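Local coordinates for protein manganese lipoxygenase (PDB 5FX8) that uses a catalytic manganese ion to oxygenate linoleic and alpha-linolenic acids to 11S- and 13R-hydroperoxides, at residues 188-193 against 201-206; 239-242 against 247-250; 319-324 against 468-473; 437-442 against 461-466. All blocks are in the same frame, centred on the assembly; numbering follows the deposited sequence.

How the contacts relate
The four contacts fall into two pairs, one on the small sheet and its covering helices, one on helix 460-481. Contacts 1 and 2, with centres 12 Å apart, share an apolar layer: L206 meets Y239 and L250, and L203 meets L250, so that short helices cover a beta hairpin. Contacts 3 and 4, whose centres are 15 Å apart, occupy consecutive parts of helix 460-481, and each packs that helix against a different one, 313-321 or 434-444. The pairs are well separated, with about 18 Å between the nearest atoms of contacts 2 and 3. Contact 3 comes nearest the catalytic metal, the side chain of M322 lying about 12 Å from the manganese; contacts 1, 2 and 4 lie away from the metal site.

Contact 1 (188-193 against 201-206); sequences FSVESK and TTLEAL
The extended backbone from F188 to V190 runs past the first turn of helix 203-208, where L203 projects toward it, and E191 then serves as N-cap of helix 192-199. One methyl group does most of the touching. L203 CD1 lies 4.0 Å from V190 N and 4.2 Å from V190 CG2, so the leucine meets both the main chain and one branch of the valine. On the other side of S189 the same methyl comes within 4.3 Å of F188 O, a loose approach to the peptide backbone. With its CG anti to the carbonyl carbon (chi1 -80°), L203 reaches outward from the helix to this strand-like segment.

The example illustrates two short consecutive helices laid over a sheet: helices 192-199 and 203-208 cover one side of the five-stranded antiparallel sheet, and L203 also meets V195, L212 and L237, while F188 and V190 both rest on A251. T202 is the N-cap of the second helix; its OG1 accepts a nearly straight bond from A205 N (2.8 Å, 168° at the hydrogen). The helical bond from L206 N to T202 O, also 2.8 Å, closes the same turn.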
loop_
_atom_site.group_PDB
_atom_site.type_symbol
_atom_site.label_atom_id
_atom_site.label_comp_id
_atom_site.label_asym_id
_atom_site.label_seq_id
_atom_site.Cartn_x
_atom_site.Cartn_y
_atom_site.Cartn_z
ATOM N N PHE A 188 -14.345 25.076 21.194
ATOM C CA PHE A 188 -15.469 25.903 20.809
ATOM C C PHE A 188 -16.629 25.596 21.738
ATOM O O PHE A 188 -16.621 24.605 22.466
ATOM C CB PHE A 188 -15.859 25.684 19.345
ATOM C CG PHE A 188 -16.172 24.264 18.999
ATOM C CD1 PHE A 188 -17.423 23.739 19.243
ATOM C CD2 PHE A 188 -15.225 23.467 18.384
ATOM C CE1 PHE A 188 -17.711 22.453 18.907
ATOM C CE2 PHE A 188 -15.513 22.177 18.038
ATOM C CZ PHE A 188 -16.754 21.669 18.297
ATOM N N SER A 189 -17.637 26.450 21.697
ATOM C CA SER A 189 -18.789 26.334 22.571
ATOM C C SER A 189 -19.978 25.780 21.806
ATOM O O SER A 189 -20.056 25.859 20.582
ATOM C CB SER A 189 -19.150 27.684 23.188
ATOM O OG SER A 189 -20.035 27.496 24.292
ATOM N N VAL A 190 -20.896 25.188 22.551
ATOM C CA VAL A 190 -22.143 24.680 22.012
ATOM C C VAL A 190 -23.258 25.156 22.927
ATOM O O VAL A 190 -23.059 25.322 24.136
ATOM C CB VAL A 190 -22.154 23.150 21.901
ATOM C CG1 VAL A 190 -23.334 22.710 21.094
ATOM C CG2 VAL A 190 -20.886 22.643 21.274
ATOM N N GLU A 191 -24.426 25.399 22.342
ATOM C CA GLU A 191 -25.583 25.782 23.132
ATOM C C GLU A 191 -25.868 24.703 24.153
ATOM O O GLU A 191 -26.164 23.561 23.788
ATOM C CB GLU A 191 -26.805 25.998 22.240
ATOM C CG GLU A 191 -26.772 27.265 21.432
ATOM C CD GLU A 191 -27.841 27.284 20.361
ATOM O OE1 GLU A 191 -28.825 26.521 20.481
ATOM O OE2 GLU A 191 -27.690 28.049 19.388
ATOM N N SER A 192 -25.787 25.074 25.431
ATOM C CA SER A 192 -25.870 24.085 26.490
ATOM C C SER A 192 -27.199 23.335 26.499
ATOM O O SER A 192 -27.259 22.231 27.034
ATOM C CB SER A 192 -25.595 24.751 27.836
ATOM O OG SER A 192 -26.519 25.762 28.122
ATOM N N LYS A 193 -28.254 23.868 25.892
ATOM C CA LYS A 193 -29.484 23.093 25.791
ATOM C C LYS A 193 -29.303 21.925 24.845
ATOM O O LYS A 193 -29.836 20.829 25.074
ATOM C CB LYS A 193 -30.629 23.971 25.304
ATOM C CG LYS A 193 -31.279 24.828 26.347
ATOM C CD LYS A 193 -32.331 25.729 25.696
ATOM C CE LYS A 193 -33.254 24.939 24.757
ATOM N NZ LYS A 193 -34.188 25.788 23.956
ATOM N N THR A 201 -25.509 15.908 30.178
ATOM C CA THR A 201 -24.650 16.603 31.120
ATOM C C THR A 201 -24.193 17.880 30.431
ATOM O O THR A 201 -24.843 18.348 29.494
ATOM C CB THR A 201 -23.539 15.649 31.620
ATOM O OG1 THR A 201 -22.640 16.309 32.516
ATOM C CG2 THR A 201 -22.759 15.015 30.474
ATOM N N THR A 202 -23.115 18.485 30.901
ATOM C CA THR A 202 -22.649 19.738 30.319
ATOM C C THR A 202 -21.244 19.597 29.762
ATOM O O THR A 202 -20.496 18.693 30.133
ATOM C CB THR A 202 -22.627 20.863 31.338
ATOM O OG1 THR A 202 -21.560 20.620 32.258
ATOM C CG2 THR A 202 -23.919 20.900 32.082
ATOM N N LEU A 203 -20.885 20.535 28.886
ATOM C CA LEU A 203 -19.510 20.613 28.409
ATOM C C LEU A 203 -18.532 20.830 29.554
ATOM O O LEU A 203 -17.433 20.277 29.545
ATOM C CB LEU A 203 -19.354 21.737 27.390
ATOM C CG LEU A 203 -19.782 21.505 25.954
ATOM C CD1 LEU A 203 -19.265 22.644 25.181
ATOM C CD2 LEU A 203 -19.235 20.240 25.392
ATOM N N GLU A 204 -18.893 21.650 30.537
ATOM C CA GLU A 204 -18.007 21.842 31.675
ATOM C C GLU A 204 -17.790 20.529 32.412
ATOM O O GLU A 204 -16.652 20.149 32.698
ATOM C CB GLU A 204 -18.577 22.907 32.598
ATOM C CG GLU A 204 -18.559 24.319 31.990
ATOM C CD GLU A 204 -19.567 24.567 30.819
ATOM O OE1 GLU A 204 -20.662 23.955 30.770
ATOM O OE2 GLU A 204 -19.256 25.411 29.936
ATOM N N ALA A 205 -18.869 19.805 32.707
ATOM C CA ALA A 205 -18.716 18.565 33.456
ATOM C C ALA A 205 -18.018 17.505 32.624
ATOM O O ALA A 205 -17.183 16.759 33.144
ATOM C CB ALA A 205 -20.066 18.052 33.939
ATOM N N LEU A 206 -18.333 17.424 31.332
ATOM C CA LEU A 206 -17.633 16.463 30.495
ATOM C C LEU A 206 -16.155 16.783 30.429
ATOM O O LEU A 206 -15.318 15.880 30.451
ATOM C CB LEU A 206 -18.234 16.436 29.103
ATOM C CG LEU A 206 -19.578 15.745 29.011
ATOM C CD1 LEU A 206 -20.182 16.007 27.653
ATOM C CD2 LEU A 206 -19.404 14.281 29.236
#

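Contact 2 (239-242 against 247-250); sequences YLDA and FLPL
Two rings flank this contact, Y239 on one face of the sheet and F247 on the other. The Y239 side chain lies beside that of L248 and crosses that of L250 at about a right angle. P249 O sits at the tyrosine's edge, near the ring plane and 4.1 Å from CE1; the two leucines approach obliquely, L248 CB at 3.8 Å from CE1 and L250 CD1 at 4.0 Å from CD1. The F247 ring is approached obliquely by Y239 O and packs edge-to-face with F213. CG of Y239 stands between the backbone N and the carbonyl carbon (chi1 82°), which swings its ring over the partner strand. Y239 OH lies 3.9 Å from L248 CD1 and makes a weak hydrogen bond with R243 NH2. D241 CB touches that same methyl, while its carboxylate turns to R243, in a salt bridge, and to S244 OG.

The backbones pair as an antiparallel hairpin. Y239 and L248 form a hydrogen-bonded pair, with Y239 N to L248 O at 2.9 Å and L248 N to Y239 O at 2.8 Å. The next pair, L240 with F247, is non-hydrogen-bonded; there L240 CD1 approaches F247 N at 3.7 Å. The short segments 239-241 and 247-250 run at 123° to each other, consistent with strong twist or coiling of the hairpin.

The hairpin supplies the third and fourth strands of a five-stranded antiparallel sheet. Helices 192-199 and 203-208 cover the face of Y239 and L250 through T199, L203 and L206; across the sheet, F247 touches M166 of helix 161-166.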
loop_
_atom_site.group_PDB
_atom_site.type_symbol
_atom_site.label_atom_id
_atom_site.label_comp_id
_atom_site.label_asym_id
_atom_site.label_seq_id
_atom_site.Cartn_x
_atom_site.Cartn_y
_atom_site.Cartn_z
ATOM N N TYR A 239 -17.075 12.593 22.776
ATOM C CA TYR A 239 -17.143 12.359 24.207
ATOM C C TYR A 239 -17.381 10.893 24.506
ATOM O O TYR A 239 -17.895 10.141 23.687
ATOM C CB TYR A 239 -18.224 13.205 24.890
ATOM C CG TYR A 239 -19.632 12.680 24.819
ATOM C CD1 TYR A 239 -20.296 12.627 23.627
ATOM C CD2 TYR A 239 -20.309 12.306 25.960
ATOM C CE1 TYR A 239 -21.588 12.189 23.549
ATOM C CE2 TYR A 239 -21.611 11.856 25.901
ATOM C CZ TYR A 239 -22.242 11.802 24.683
ATOM O OH TYR A 239 -23.526 11.375 24.558
ATOM N N LEU A 240 -16.977 10.486 25.695
ATOM C CA LEU A 240 -17.268 9.156 26.198
ATOM C C LEU A 240 -18.538 9.228 27.042
ATOM O O LEU A 240 -18.575 9.942 28.046
ATOM C CB LEU A 240 -16.075 8.633 26.994
ATOM C CG LEU A 240 -16.119 7.175 27.433
ATOM C CD1 LEU A 240 -16.484 6.262 26.285
ATOM C CD2 LEU A 240 -14.773 6.801 27.988
ATOM N N ASP A 241 -19.583 8.517 26.625
ATOM C CA ASP A 241 -20.888 8.603 27.270
ATOM C C ASP A 241 -20.995 7.591 28.391
ATOM O O ASP A 241 -20.933 6.382 28.150
ATOM C CB ASP A 241 -22.024 8.363 26.277
ATOM C CG ASP A 241 -23.407 8.649 26.870
ATOM O OD1 ASP A 241 -23.549 9.411 27.846
ATOM O OD2 ASP A 241 -24.366 8.114 26.325
ATOM N N ALA A 242 -21.214 8.091 29.605
ATOM C CA ALA A 242 -21.451 7.203 30.733
ATOM C C ALA A 242 -22.743 6.409 30.583
ATOM O O ALA A 242 -22.846 5.312 31.131
ATOM C CB ALA A 242 -21.473 7.995 32.034
ATOM N N PHE A 247 -17.854 5.789 22.879
ATOM C CA PHE A 247 -17.191 6.970 22.338
ATOM C C PHE A 247 -18.043 7.527 21.198
ATOM O O PHE A 247 -18.335 6.815 20.235
ATOM C CB PHE A 247 -15.793 6.572 21.870
ATOM C CG PHE A 247 -14.985 7.685 21.343
ATOM C CD1 PHE A 247 -14.353 8.550 22.186
ATOM C CD2 PHE A 247 -14.839 7.864 19.993
ATOM C CE1 PHE A 247 -13.618 9.573 21.695
ATOM C CE2 PHE A 247 -14.095 8.887 19.524
ATOM C CZ PHE A 247 -13.489 9.737 20.383
ATOM N N LEU A 248 -18.453 8.781 21.294
ATOM C CA LEU A 248 -19.514 9.284 20.434
ATOM C C LEU A 248 -19.220 10.681 19.901
ATOM O O LEU A 248 -18.441 11.437 20.488
ATOM C CB LEU A 248 -20.852 9.294 21.197
ATOM C CG LEU A 248 -21.585 7.985 21.445
ATOM C CD1 LEU A 248 -22.832 8.297 22.193
ATOM C CD2 LEU A 248 -21.954 7.327 20.165
ATOM N N PRO A 249 -19.842 11.057 18.791
ATOM C CA PRO A 249 -19.712 12.429 18.304
ATOM C C PRO A 249 -20.559 13.396 19.107
ATOM O O PRO A 249 -21.669 13.084 19.539
ATOM C CB PRO A 249 -20.221 12.336 16.860
ATOM C CG PRO A 249 -21.188 11.261 16.873
ATOM C CD PRO A 249 -20.689 10.247 17.894
ATOM N N LEU A 250 -20.010 14.589 19.308
ATOM C CA LEU A 250 -20.735 15.646 19.998
ATOM C C LEU A 250 -21.015 16.823 19.071
ATOM O O LEU A 250 -22.177 17.107 18.794
ATOM C CB LEU A 250 -19.962 16.079 21.254
ATOM C CG LEU A 250 -20.798 16.750 22.345
ATOM C CD1 LEU A 250 -20.160 16.654 23.716
ATOM C CD2 LEU A 250 -21.043 18.184 22.023
#

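Contact 3 (319-324 against 468-473); sequences NRLMYQ and THVAWI
Apolar contacts carry the whole junction between L321 and M322 on one side and V470 and A471 on the other. L321 spreads its two methyls over helix 460-481: CD1 lies 3.8 Å from V470 CG1, and CD2 lies 3.7 Å from A471 CB. The leucine thus straddles two consecutive residues of the helix, and the backbones come close at the alanine, with 6.3 Å between L321 CA and A471 CA. M322 meets V470 at about a right angle, its terminal CE being 3.4 Å from CG1. The methionine chain folds back through chi2 (-62°) and chi3, which brings this methyl round to the valine although its CB does not point at the helix.

Here the packing joins the short helix 313-321 to helix 460-481, one of the long helices of the lipoxygenase fold that carry the metal ligands. Helix 460-481 includes H478, and helix 268-305, whose P297 and H301 also touch M322, includes H290 and H294. The M322 side chain is about 8 Å from that of H294.

Polar bonds hold the end of helix 313-321 rather than the interface. At its C-terminal end, the bonds from M322 N to N319 O and from Y323 N to R320 O are both weak, as the chain leaves helical geometry at M322. N319 OD1 takes a bond from H301 NE2, and R320 donates through NE to A554 O and through NH2 to D553 O.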
loop_
_atom_site.group_PDB
_atom_site.type_symbol
_atom_site.label_atom_id
_atom_site.label_comp_id
_atom_site.label_asym_id
_atom_site.label_seq_id
_atom_site.Cartn_x
_atom_site.Cartn_y
_atom_site.Cartn_z
ATOM N N ASN A 319 17.907 -2.714 5.572
ATOM C CA ASN A 319 17.708 -2.776 4.127
ATOM C C ASN A 319 16.462 -3.542 3.781
ATOM O O ASN A 319 15.706 -3.135 2.902
ATOM C CB ASN A 319 18.891 -3.421 3.428
ATOM C CG ASN A 319 19.966 -2.477 3.243
ATOM O OD1 ASN A 319 19.716 -1.298 3.359
ATOM N ND2 ASN A 319 21.180 -2.944 3.020
ATOM N N ARG A 320 16.244 -4.670 4.435
ATOM C CA ARG A 320 15.036 -5.425 4.147
ATOM C C ARG A 320 13.784 -4.603 4.428
ATOM O O ARG A 320 12.859 -4.589 3.623
ATOM C CB ARG A 320 15.023 -6.715 4.950
ATOM C CG ARG A 320 13.715 -7.426 4.852
ATOM C CD ARG A 320 13.688 -8.186 3.592
ATOM N NE ARG A 320 12.566 -9.090 3.492
ATOM C CZ ARG A 320 12.278 -9.790 2.408
ATOM N NH1 ARG A 320 13.045 -9.706 1.341
ATOM N NH2 ARG A 320 11.250 -10.601 2.408
ATOM N N LEU A 321 13.737 -3.909 5.561
ATOM C CA LEU A 321 12.519 -3.174 5.890
ATOM C C LEU A 321 12.328 -1.937 5.012
ATOM O O LEU A 321 11.203 -1.483 4.840
ATOM C CB LEU A 321 12.524 -2.750 7.359
ATOM C CG LEU A 321 12.508 -3.789 8.463
ATOM C CD1 LEU A 321 12.909 -3.080 9.689
ATOM C CD2 LEU A 321 11.147 -4.321 8.617
ATOM N N MET A 322 13.409 -1.365 4.482
ATOM C CA MET A 322 13.358 -0.201 3.620
ATOM C C MET A 322 13.379 -0.577 2.149
ATOM O O MET A 322 13.787 0.236 1.313
ATOM C CB MET A 322 14.524 0.723 3.925
ATOM C CG MET A 322 14.554 1.263 5.303
ATOM S SD MET A 322 13.148 2.254 5.661
ATOM C CE MET A 322 12.562 1.115 6.826
ATOM N N TYR A 323 12.994 -1.808 1.837
ATOM C CA TYR A 323 12.827 -2.233 0.473
ATOM C C TYR A 323 12.007 -1.210 -0.304
ATOM O O TYR A 323 10.962 -0.744 0.155
ATOM C CB TYR A 323 12.171 -3.603 0.452
ATOM C CG TYR A 323 12.089 -4.221 -0.912
ATOM C CD1 TYR A 323 13.205 -4.320 -1.708
ATOM C CD2 TYR A 323 10.897 -4.720 -1.388
ATOM C CE1 TYR A 323 13.133 -4.887 -2.946
ATOM C CE2 TYR A 323 10.811 -5.285 -2.599
ATOM C CZ TYR A 323 11.932 -5.372 -3.392
ATOM O OH TYR A 323 11.839 -5.948 -4.647
ATOM N N GLN A 324 12.532 -0.827 -1.463
ATOM C CA GLN A 324 11.953 0.114 -2.408
ATOM C C GLN A 324 11.650 1.478 -1.817
ATOM O O GLN A 324 10.996 2.275 -2.478
ATOM C CB GLN A 324 10.680 -0.450 -3.044
ATOM C CG GLN A 324 10.905 -1.664 -3.878
ATOM C CD GLN A 324 9.692 -2.029 -4.687
ATOM O OE1 GLN A 324 8.841 -1.203 -4.931
ATOM N NE2 GLN A 324 9.613 -3.267 -5.113
ATOM N N THR A 468 12.221 -2.264 16.456
ATOM C CA THR A 468 10.789 -2.506 16.534
ATOM C C THR A 468 9.996 -1.364 15.916
ATOM O O THR A 468 9.042 -1.591 15.168
ATOM C CB THR A 468 10.385 -2.711 17.979
ATOM O OG1 THR A 468 11.247 -3.683 18.539
ATOM C CG2 THR A 468 9.001 -3.232 18.061
ATOM N N HIS A 469 10.378 -0.138 16.213
ATOM C CA HIS A 469 9.634 0.986 15.693
ATOM C C HIS A 469 9.785 1.097 14.181
ATOM O O HIS A 469 8.833 1.469 13.488
ATOM C CB HIS A 469 10.091 2.250 16.399
ATOM C CG HIS A 469 9.240 3.425 16.102
ATOM N ND1 HIS A 469 7.894 3.450 16.369
ATOM C CD2 HIS A 469 9.534 4.609 15.527
ATOM C CE1 HIS A 469 7.394 4.606 15.981
ATOM N NE2 HIS A 469 8.371 5.328 15.467
ATOM N N VAL A 470 10.954 0.760 13.637
ATOM C CA VAL A 470 11.065 0.820 12.189
ATOM C C VAL A 470 10.200 -0.253 11.550
ATOM O O VAL A 470 9.402 0.034 10.651
ATOM C CB VAL A 470 12.518 0.720 11.709
ATOM C CG1 VAL A 470 12.491 0.685 10.214
ATOM C CG2 VAL A 470 13.305 1.903 12.158
ATOM N N ALA A 471 10.316 -1.500 12.017
ATOM C CA ALA A 471 9.479 -2.533 11.427
ATOM C C ALA A 471 8.003 -2.190 11.581
ATOM O O ALA A 471 7.204 -2.490 10.697
ATOM C CB ALA A 471 9.801 -3.903 12.022
ATOM N N TRP A 472 7.635 -1.526 12.679
ATOM C CA TRP A 472 6.241 -1.224 12.952
ATOM C C TRP A 472 5.729 -0.147 12.001
ATOM O O TRP A 472 4.598 -0.222 11.521
ATOM C CB TRP A 472 6.071 -0.818 14.431
ATOM C CG TRP A 472 4.901 0.075 14.636
ATOM C CD1 TRP A 472 4.933 1.412 14.883
ATOM C CD2 TRP A 472 3.515 -0.275 14.508
ATOM N NE1 TRP A 472 3.664 1.910 14.929
ATOM C CE2 TRP A 472 2.774 0.895 14.696
ATOM C CE3 TRP A 472 2.834 -1.462 14.241
ATOM C CZ2 TRP A 472 1.400 0.910 14.640
ATOM C CZ3 TRP A 472 1.472 -1.435 14.184
ATOM C CH2 TRP A 472 0.770 -0.267 14.371
ATOM N N ILE A 473 6.570 0.826 11.669
ATOM C CA ILE A 473 6.208 1.795 10.650
ATOM C C ILE A 473 6.049 1.121 9.296
ATOM O O ILE A 473 5.046 1.320 8.603
ATOM C CB ILE A 473 7.247 2.920 10.601
ATOM C CG1 ILE A 473 7.125 3.786 11.836
ATOM C CG2 ILE A 473 7.058 3.794 9.379
ATOM C CD1 ILE A 473 8.334 4.646 11.993
#

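Contact 4 (437-442 against 461-466); sequences QNWIAE and AQLVDV
W439 is the side chain of segment 437-442 that touches L463 and V466 in this helix-to-helix contact of the largely alpha-helical lipoxygenase domain. The far, six-membered part of its indole does the touching. CH2 lies 3.7 Å from V466 CG1, with CZ2 of the same ring slightly farther away at 4.2 Å, while CZ3 is 4.0 Å from L463 CD1. Tryptophan and V466 extend toward each other from opposite directions; L463 instead crosses the indole at about a right angle, and both methyls approach the ring obliquely. Since L463 and V466 are three residues apart, they stand about one turn apart on the same side of helix 460-481 and receive the ring end together.

The torsions account for this reach. W439 has CG anti to the backbone N (chi1 176°), carrying the large ring away from its own helix, and V466 presents CG1, the branch that is likewise anti to N. On one face of the indole, offset toward the rim, sits I440 CD1 from the same helix, 4.2 Å above the plane.

Beyond the two segments, A303, A304, V314 and L318 touch W439, and its NE1 is hydrogen-bonded to V300 O, which probably helps to set the rotation of the indole. L463 in turn rests on V416 and Y420 of helix 396-420. On helix 434-444, E442 OE1 forms a salt bridge with R67 NH1; OE2 forms one with R306 NE and a hydrogen bond with Y72 OH.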
loop_
_atom_site.group_PDB
_atom_site.type_symbol
_atom_site.label_atom_id
_atom_site.label_comp_id
_atom_site.label_asym_id
_atom_site.label_seq_id
_atom_site.Cartn_x
_atom_site.Cartn_y
_atom_site.Cartn_z
ATOM N N GLN A 437 27.378 2.478 17.324
ATOM C CA GLN A 437 27.542 3.752 18.009
ATOM C C GLN A 437 27.730 4.890 17.024
ATOM O O GLN A 437 27.265 6.007 17.260
ATOM C CB GLN A 437 28.724 3.681 18.973
ATOM C CG GLN A 437 28.605 2.650 20.099
ATOM C CD GLN A 437 27.276 2.638 20.898
ATOM O OE1 GLN A 437 26.694 3.664 21.222
ATOM N NE2 GLN A 437 26.840 1.455 21.252
ATOM N N ASN A 438 28.397 4.629 15.906
ATOM C CA ASN A 438 28.496 5.649 14.870
ATOM C C ASN A 438 27.142 5.940 14.266
ATOM O O ASN A 438 26.813 7.093 14.023
ATOM C CB ASN A 438 29.465 5.229 13.779
ATOM C CG ASN A 438 30.871 5.373 14.204
ATOM O OD1 ASN A 438 31.136 5.963 15.235
ATOM N ND2 ASN A 438 31.790 4.826 13.433
ATOM N N TRP A 439 26.354 4.907 13.994
ATOM C CA TRP A 439 24.995 5.128 13.522
ATOM C C TRP A 439 24.239 6.068 14.444
ATOM O O TRP A 439 23.525 6.956 13.979
ATOM C CB TRP A 439 24.275 3.793 13.407
ATOM C CG TRP A 439 22.880 3.862 13.029
ATOM C CD1 TRP A 439 22.292 4.801 12.254
ATOM C CD2 TRP A 439 21.855 2.947 13.402
ATOM N NE1 TRP A 439 20.961 4.526 12.103
ATOM C CE2 TRP A 439 20.661 3.394 12.806
ATOM C CE3 TRP A 439 21.827 1.791 14.178
ATOM C CZ2 TRP A 439 19.449 2.722 12.959
ATOM C CZ3 TRP A 439 20.626 1.131 14.334
ATOM C CH2 TRP A 439 19.450 1.601 13.731
ATOM N N ILE A 440 24.376 5.891 15.752
ATOM C CA ILE A 440 23.593 6.724 16.658
ATOM C C ILE A 440 24.108 8.154 16.640
ATOM O O ILE A 440 23.331 9.113 16.588
ATOM C CB ILE A 440 23.602 6.137 18.072
ATOM C CG1 ILE A 440 23.187 4.675 18.025
ATOM C CG2 ILE A 440 22.686 6.921 18.963
ATOM C CD1 ILE A 440 21.839 4.471 17.490
ATOM N N ALA A 441 25.425 8.316 16.672
ATOM C CA ALA A 441 26.000 9.652 16.603
ATOM C C ALA A 441 25.645 10.348 15.282
ATOM O O ALA A 441 25.331 11.538 15.254
ATOM C CB ALA A 441 27.510 9.544 16.801
ATOM N N GLU A 442 25.686 9.607 14.185
ATOM C CA GLU A 442 25.356 10.123 12.866
ATOM C C GLU A 442 23.898 10.540 12.792
ATOM O O GLU A 442 23.561 11.560 12.178
ATOM C CB GLU A 442 25.667 9.046 11.823
ATOM C CG GLU A 442 25.296 9.337 10.395
ATOM C CD GLU A 442 26.416 9.985 9.600
ATOM O OE1 GLU A 442 27.587 9.879 10.026
ATOM O OE2 GLU A 442 26.128 10.581 8.527
ATOM N N ALA A 461 17.778 -2.882 25.131
ATOM C CA ALA A 461 16.393 -2.458 24.989
ATOM C C ALA A 461 16.259 -1.257 24.066
ATOM O O ALA A 461 15.223 -1.090 23.422
ATOM C CB ALA A 461 15.794 -2.133 26.354
ATOM N N GLN A 462 17.284 -0.411 23.991
ATOM C CA GLN A 462 17.199 0.769 23.138
ATOM C C GLN A 462 17.281 0.382 21.676
ATOM O O GLN A 462 16.461 0.815 20.858
ATOM C CB GLN A 462 18.303 1.760 23.482
ATOM C CG GLN A 462 18.096 2.448 24.786
ATOM C CD GLN A 462 19.180 3.425 25.096
ATOM O OE1 GLN A 462 20.221 3.058 25.628
ATOM N NE2 GLN A 462 18.946 4.689 24.765
ATOM N N LEU A 463 18.268 -0.435 21.330
ATOM C CA LEU A 463 18.343 -0.923 19.974
ATOM C C LEU A 463 17.066 -1.664 19.590
ATOM O O LEU A 463 16.555 -1.495 18.479
ATOM C CB LEU A 463 19.578 -1.803 19.823
ATOM C CG LEU A 463 19.732 -2.322 18.405
ATOM C CD1 LEU A 463 19.855 -1.144 17.484
ATOM C CD2 LEU A 463 20.889 -3.247 18.263
ATOM N N VAL A 464 16.525 -2.470 20.502
ATOM C CA VAL A 464 15.308 -3.219 20.210
ATOM C C VAL A 464 14.139 -2.269 19.971
ATOM O O VAL A 464 13.274 -2.532 19.129
ATOM C CB VAL A 464 15.014 -4.228 21.340
ATOM C CG1 VAL A 464 13.663 -4.845 21.197
ATOM C CG2 VAL A 464 16.026 -5.312 21.337
ATOM N N ASP A 465 14.092 -1.152 20.702
ATOM C CA ASP A 465 13.057 -0.151 20.458
ATOM C C ASP A 465 13.164 0.432 19.063
ATOM O O ASP A 465 12.166 0.557 18.358
ATOM C CB ASP A 465 13.151 0.974 21.464
ATOM C CG ASP A 465 12.675 0.581 22.823
ATOM O OD1 ASP A 465 12.047 -0.500 22.968
ATOM O OD2 ASP A 465 12.946 1.378 23.748
ATOM N N VAL A 466 14.369 0.807 18.665
ATOM C CA VAL A 466 14.592 1.372 17.342
ATOM C C VAL A 466 14.145 0.405 16.250
ATOM O O VAL A 466 13.347 0.759 15.371
ATOM C CB VAL A 466 16.070 1.770 17.194
ATOM C CG1 VAL A 466 16.428 2.056 15.751
ATOM C CG2 VAL A 466 16.334 2.963 18.034
#